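Putative acyl-[acyl-carrier-protein]--UDP-N-acetylglucosamine O-acyltransferase (Bacteroides fragilis, PDB 4R36) probably transfers an acyl chain from acyl carrier protein to UDP-N-acetylglucosamine. Local coordinates at residues M21-K33 with N37-N49. Numbering follows the deposited sequence.
Sequences MISPLAYIHPEAK and NVEIAPFVYIDRN
Ile28 and Ile40 meet tip to tip in the tightly packed part of this contact, their CD1 atoms 3.8 Å apart. Ile34 touches both. Ala26 CB lies 3.7 Å from Ile40 CG2. Ile28 lies alongside Ile46, and Ala32 CB rests on Ile46 CG2. Backbone hydrogen bonds of the parallel pair join strands 27-28 and 45-46: Ile46 N gives to Tyr27 O (2.8 Å) and Ile46 O takes His29 N. The His29 ring is also closely packed. With CG anti to the backbone N (chi1 -166°), it lies against Arg48 CB, which sits over the centre of one face, 3.5 Å from the ring centroid. Pro30 CD is over the opposite face. ND1 accepts Glu31 N in the ring plane, which fixes the ring's rotation.

These segments belong to the first two coils of the modelled left-handed parallel beta-helix, the hexapeptide-repeat fold. At the corner, Phe43 N reaches Leu25 O at 3.0 Å, well out of the plane of that carbonyl. Tyr27 and Tyr45 are on the other face of the sheet from Ile28 and Ile46. Their rings are nearly parallel (16°) but slid apart, and Tyr27 packs on Phe43 of a second subunit.

The solvent side is looser. Glu31 OE1 and Arg48 NH1 stay 5.2 Å apart, bridged by one water. A second joins Glu31 OE1 to Asn49 N. At the other end, exposed Met21 lies across Asn37, CE 3.3 Å from OD1; its O accepts Ile40 N. Asn37 ND2 bonds to Asn55.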
loop_
_atom_site.group_PDB
_atom_site.type_symbol
_atom_site.label_atom_id
_atom_site.label_comp_id
_atom_site.label_asym_id
_atom_site.label_seq_id
_atom_site.Cartn_x
_atom_site.Cartn_y
_atom_site.Cartn_z
ATOM N N MET A 21 -31.453 -6.375 11.461
ATOM C CA MET A 21 -30.724 -5.941 10.196
ATOM C C MET A 21 -29.815 -4.733 10.398
ATOM O O MET A 21 -28.667 -4.741 9.922
ATOM C CB MET A 21 -31.679 -5.679 9.034
ATOM C CG MET A 21 -31.842 -6.913 8.150
ATOM S SD MET A 21 -32.323 -6.547 6.453
ATOM C CE MET A 21 -31.415 -7.910 5.718
ATOM N N ILE A 22 -30.359 -3.687 11.020
ATOM C CA ILE A 22 -29.578 -2.562 11.463
ATOM C C ILE A 22 -29.119 -2.806 12.887
ATOM O O ILE A 22 -29.933 -2.840 13.810
ATOM C CB ILE A 22 -30.311 -1.276 11.326
ATOM C CG1 ILE A 22 -30.615 -1.049 9.840
ATOM C CG2 ILE A 22 -29.472 -0.128 11.859
ATOM C CD1 ILE A 22 -31.276 0.277 9.523
ATOM N N SER A 23 -27.828 -3.059 13.089
ATOM C CA SER A 23 -27.354 -3.340 14.457
ATOM C C SER A 23 -27.538 -2.134 15.386
ATOM O O SER A 23 -27.264 -1.002 15.020
ATOM C CB SER A 23 -25.883 -3.800 14.485
ATOM O OG SER A 23 -25.311 -3.759 15.751
ATOM N N PRO A 24 -27.996 -2.392 16.637
ATOM C CA PRO A 24 -28.045 -1.317 17.624
ATOM C C PRO A 24 -26.630 -0.850 18.039
ATOM O O PRO A 24 -26.484 0.106 18.768
ATOM C CB PRO A 24 -28.762 -1.962 18.856
ATOM C CG PRO A 24 -28.719 -3.427 18.638
ATOM C CD PRO A 24 -28.488 -3.690 17.161
ATOM N N LEU A 25 -25.584 -1.578 17.679
ATOM C CA LEU A 25 -24.226 -1.128 18.053
ATOM C C LEU A 25 -23.554 -0.260 16.918
ATOM O O LEU A 25 -22.410 0.150 17.059
ATOM C CB LEU A 25 -23.409 -2.368 18.350
ATOM C CG LEU A 25 -23.861 -3.307 19.472
ATOM C CD1 LEU A 25 -23.018 -4.552 19.524
ATOM C CD2 LEU A 25 -23.793 -2.546 20.792
ATOM N N ALA A 26 -24.273 -0.009 15.836
ATOM C CA ALA A 26 -23.906 1.011 14.856
ATOM C C ALA A 26 -24.278 2.355 15.392
ATOM O O ALA A 26 -25.229 2.443 16.173
ATOM C CB ALA A 26 -24.647 0.752 13.552
ATOM N N TYR A 27 -23.569 3.392 14.973
ATOM C CA TYR A 27 -23.940 4.750 15.175
ATOM C C TYR A 27 -24.465 5.277 13.825
ATOM O O TYR A 27 -23.763 5.262 12.795
ATOM C CB TYR A 27 -22.809 5.612 15.729
ATOM C CG TYR A 27 -23.245 7.063 15.747
ATOM C CD1 TYR A 27 -23.898 7.608 16.844
ATOM C CD2 TYR A 27 -23.143 7.835 14.594
ATOM C CE1 TYR A 27 -24.383 8.932 16.805
ATOM C CE2 TYR A 27 -23.613 9.109 14.531
ATOM C CZ TYR A 27 -24.233 9.668 15.635
ATOM O OH TYR A 27 -24.693 10.965 15.570
ATOM N N ILE A 28 -25.727 5.710 13.816
ATOM C CA ILE A 28 -26.388 6.264 12.652
ATOM C C ILE A 28 -27.034 7.576 13.000
ATOM O O ILE A 28 -27.939 7.614 13.832
ATOM C CB ILE A 28 -27.425 5.330 12.080
ATOM C CG1 ILE A 28 -26.786 3.970 11.881
ATOM C CG2 ILE A 28 -28.007 5.884 10.791
ATOM C CD1 ILE A 28 -27.688 2.913 11.277
ATOM N N HIS A 29 -26.539 8.659 12.389
ATOM C CA HIS A 29 -27.104 9.949 12.640
ATOM C C HIS A 29 -28.576 9.982 12.210
ATOM O O HIS A 29 -28.922 9.468 11.155
ATOM C CB HIS A 29 -26.302 11.023 11.945
ATOM C CG HIS A 29 -26.623 12.413 12.408
ATOM N ND1 HIS A 29 -27.762 13.070 12.020
ATOM C CD2 HIS A 29 -25.920 13.288 13.155
ATOM C CE1 HIS A 29 -27.754 14.288 12.506
ATOM N NE2 HIS A 29 -26.661 14.433 13.227
ATOM N N PRO A 30 -29.448 10.583 13.060
ATOM C CA PRO A 30 -30.858 10.537 12.749
ATOM C C PRO A 30 -31.208 11.156 11.404
ATOM O O PRO A 30 -32.179 10.765 10.859
ATOM C CB PRO A 30 -31.552 11.303 13.949
ATOM C CG PRO A 30 -30.496 11.889 14.740
ATOM C CD PRO A 30 -29.170 11.232 14.370
ATOM N N GLU A 31 -30.407 12.065 10.861
ATOM C CA GLU A 31 -30.669 12.668 9.554
ATOM C C GLU A 31 -30.246 11.838 8.351
ATOM O O GLU A 31 -30.595 12.168 7.242
ATOM C CB GLU A 31 -29.990 14.041 9.463
ATOM C CG GLU A 31 -30.621 15.161 10.320
ATOM C CD GLU A 31 -29.744 16.422 10.370
ATOM O OE1 GLU A 31 -28.944 16.691 9.422
ATOM O OE2 GLU A 31 -29.779 17.124 11.387
ATOM N N ALA A 32 -29.512 10.747 8.557
ATOM C CA ALA A 32 -29.026 9.908 7.410
ATOM C C ALA A 32 -30.251 9.281 6.777
ATOM O O ALA A 32 -31.176 8.873 7.511
ATOM C CB ALA A 32 -28.080 8.822 7.923
ATOM N N LYS A 33 -30.302 9.279 5.458
ATOM C CA LYS A 33 -31.355 8.628 4.700
ATOM C C LYS A 33 -30.898 7.289 4.274
ATOM O O LYS A 33 -29.870 7.183 3.562
ATOM C CB LYS A 33 -31.722 9.442 3.472
ATOM C CG LYS A 33 -32.385 10.724 3.899
ATOM C CD LYS A 33 -32.561 11.795 2.864
ATOM C CE LYS A 33 -32.803 13.094 3.607
ATOM N NZ LYS A 33 -32.843 14.280 2.721
ATOM N N ASN A 37 -34.098 -2.912 3.146
ATOM C CA ASN A 37 -33.270 -4.091 3.175
ATOM C C ASN A 37 -31.763 -3.713 3.208
ATOM O O ASN A 37 -30.978 -4.234 2.408
ATOM C CB ASN A 37 -33.581 -4.897 1.940
ATOM C CG ASN A 37 -32.977 -6.269 1.953
ATOM O OD1 ASN A 37 -32.931 -6.952 2.985
ATOM N ND2 ASN A 37 -32.482 -6.695 0.773
ATOM N N VAL A 38 -31.413 -2.853 4.130
ATOM C CA VAL A 38 -30.022 -2.456 4.385
ATOM C C VAL A 38 -29.551 -3.109 5.652
ATOM O O VAL A 38 -30.155 -2.959 6.726
ATOM C CB VAL A 38 -29.868 -0.920 4.468
ATOM C CG1 VAL A 38 -28.454 -0.494 4.897
ATOM C CG2 VAL A 38 -30.206 -0.285 3.124
ATOM N N GLU A 39 -28.485 -3.892 5.540
ATOM C CA GLU A 39 -27.845 -4.506 6.675
ATOM C C GLU A 39 -26.632 -3.654 7.142
ATOM O O GLU A 39 -25.751 -3.339 6.328
ATOM C CB GLU A 39 -27.422 -5.886 6.284
ATOM C CG GLU A 39 -26.717 -6.636 7.346
ATOM C CD GLU A 39 -26.232 -7.996 6.849
ATOM O OE1 GLU A 39 -26.881 -8.605 5.968
ATOM O OE2 GLU A 39 -25.194 -8.419 7.332
ATOM N N ILE A 40 -26.617 -3.289 8.427
ATOM C CA ILE A 40 -25.601 -2.486 9.035
ATOM C C ILE A 40 -25.104 -3.212 10.260
ATOM O O ILE A 40 -25.851 -3.513 11.188
ATOM C CB ILE A 40 -26.067 -1.080 9.316
ATOM C CG1 ILE A 40 -26.560 -0.448 8.025
ATOM C CG2 ILE A 40 -24.985 -0.272 9.976
ATOM C CD1 ILE A 40 -27.176 0.902 8.138
ATOM N N ALA A 41 -23.814 -3.515 10.263
ATOM C CA ALA A 41 -23.157 -4.194 11.305
ATOM C C ALA A 41 -22.765 -3.284 12.488
ATOM O O ALA A 41 -22.814 -2.101 12.386
ATOM C CB ALA A 41 -21.892 -4.908 10.739
ATOM N N PRO A 42 -22.334 -3.891 13.628
ATOM C CA PRO A 42 -21.810 -3.134 14.776
ATOM C C PRO A 42 -20.629 -2.260 14.371
ATOM O O PRO A 42 -19.837 -2.630 13.476
ATOM C CB PRO A 42 -21.337 -4.218 15.738
ATOM C CG PRO A 42 -22.192 -5.401 15.381
ATOM C CD PRO A 42 -22.402 -5.335 13.910
ATOM N N PHE A 43 -20.537 -1.108 15.009
ATOM C CA PHE A 43 -19.363 -0.256 14.941
ATOM C C PHE A 43 -19.244 0.457 13.598
ATOM O O PHE A 43 -18.268 1.086 13.361
ATOM C CB PHE A 43 -18.065 -1.045 15.346
ATOM C CG PHE A 43 -18.285 -1.989 16.543
ATOM C CD1 PHE A 43 -18.921 -1.534 17.687
ATOM C CD2 PHE A 43 -17.898 -3.306 16.494
ATOM C CE1 PHE A 43 -19.124 -2.410 18.771
ATOM C CE2 PHE A 43 -18.046 -4.175 17.556
ATOM C CZ PHE A 43 -18.691 -3.722 18.699
ATOM N N VAL A 44 -20.294 0.410 12.795
ATOM C CA VAL A 44 -20.427 1.251 11.643
ATOM C C VAL A 44 -20.803 2.639 12.112
ATOM O O VAL A 44 -21.665 2.818 13.017
ATOM C CB VAL A 44 -21.487 0.686 10.670
ATOM C CG1 VAL A 44 -21.804 1.678 9.569
ATOM C CG2 VAL A 44 -21.046 -0.619 10.106
ATOM N N TYR A 45 -20.177 3.634 11.500
ATOM C CA TYR A 45 -20.419 5.029 11.794
ATOM C C TYR A 45 -20.959 5.706 10.575
ATOM O O TYR A 45 -20.315 5.698 9.519
ATOM C CB TYR A 45 -19.151 5.714 12.238
ATOM C CG TYR A 45 -19.303 7.210 12.381
ATOM C CD1 TYR A 45 -19.086 8.082 11.304
ATOM C CD2 TYR A 45 -19.677 7.757 13.584
ATOM C CE1 TYR A 45 -19.223 9.465 11.451
ATOM C CE2 TYR A 45 -19.844 9.122 13.735
ATOM C CZ TYR A 45 -19.646 9.974 12.677
ATOM O OH TYR A 45 -19.764 11.330 12.892
ATOM N N ILE A 46 -22.186 6.192 10.662
ATOM C CA ILE A 46 -22.895 6.887 9.565
ATOM C C ILE A 46 -23.283 8.268 10.039
ATOM O O ILE A 46 -24.023 8.421 11.040
ATOM C CB ILE A 46 -24.122 6.136 9.096
ATOM C CG1 ILE A 46 -23.801 4.679 8.758
ATOM C CG2 ILE A 46 -24.726 6.839 7.911
ATOM C CD1 ILE A 46 -24.888 3.874 8.163
ATOM N N ASP A 47 -22.793 9.267 9.311
ATOM C CA ASP A 47 -22.966 10.687 9.566
ATOM C C ASP A 47 -24.287 11.213 9.014
ATOM O O ASP A 47 -25.028 10.554 8.281
ATOM C CB ASP A 47 -21.863 11.389 8.786
ATOM C CG ASP A 47 -21.064 12.392 9.551
ATOM O OD1 ASP A 47 -21.547 13.014 10.514
ATOM O OD2 ASP A 47 -19.932 12.639 9.011
ATOM N N ARG A 48 -24.543 12.466 9.336
ATOM C CA ARG A 48 -25.555 13.242 8.668
ATOM C C ARG A 48 -25.120 13.597 7.240
ATOM O O ARG A 48 -23.939 13.413 6.879
ATOM C CB ARG A 48 -25.829 14.486 9.513
ATOM C CG ARG A 48 -24.747 15.528 9.418
ATOM C CD ARG A 48 -24.921 16.667 10.394
ATOM N NE ARG A 48 -23.664 17.398 10.420
ATOM C CZ ARG A 48 -23.484 18.618 9.934
ATOM N NH1 ARG A 48 -24.475 19.288 9.352
ATOM N NH2 ARG A 48 -22.307 19.170 10.027
ATOM N N ASN A 49 -26.072 14.064 6.420
ATOM C CA ASN A 49 -25.835 14.378 4.994
ATOM C C ASN A 49 -25.244 13.145 4.301
ATOM O O ASN A 49 -24.241 13.222 3.544
ATOM C CB ASN A 49 -24.912 15.570 4.855
ATOM C CG ASN A 49 -24.749 16.030 3.417
ATOM O OD1 ASN A 49 -25.614 15.854 2.601
ATOM N ND2 ASN A 49 -23.577 16.508 3.096
HETATM O O HOH W 1 -28.274 15.660 7.063
HETATM O O HOH W 2 -26.946 18.530 9.154
#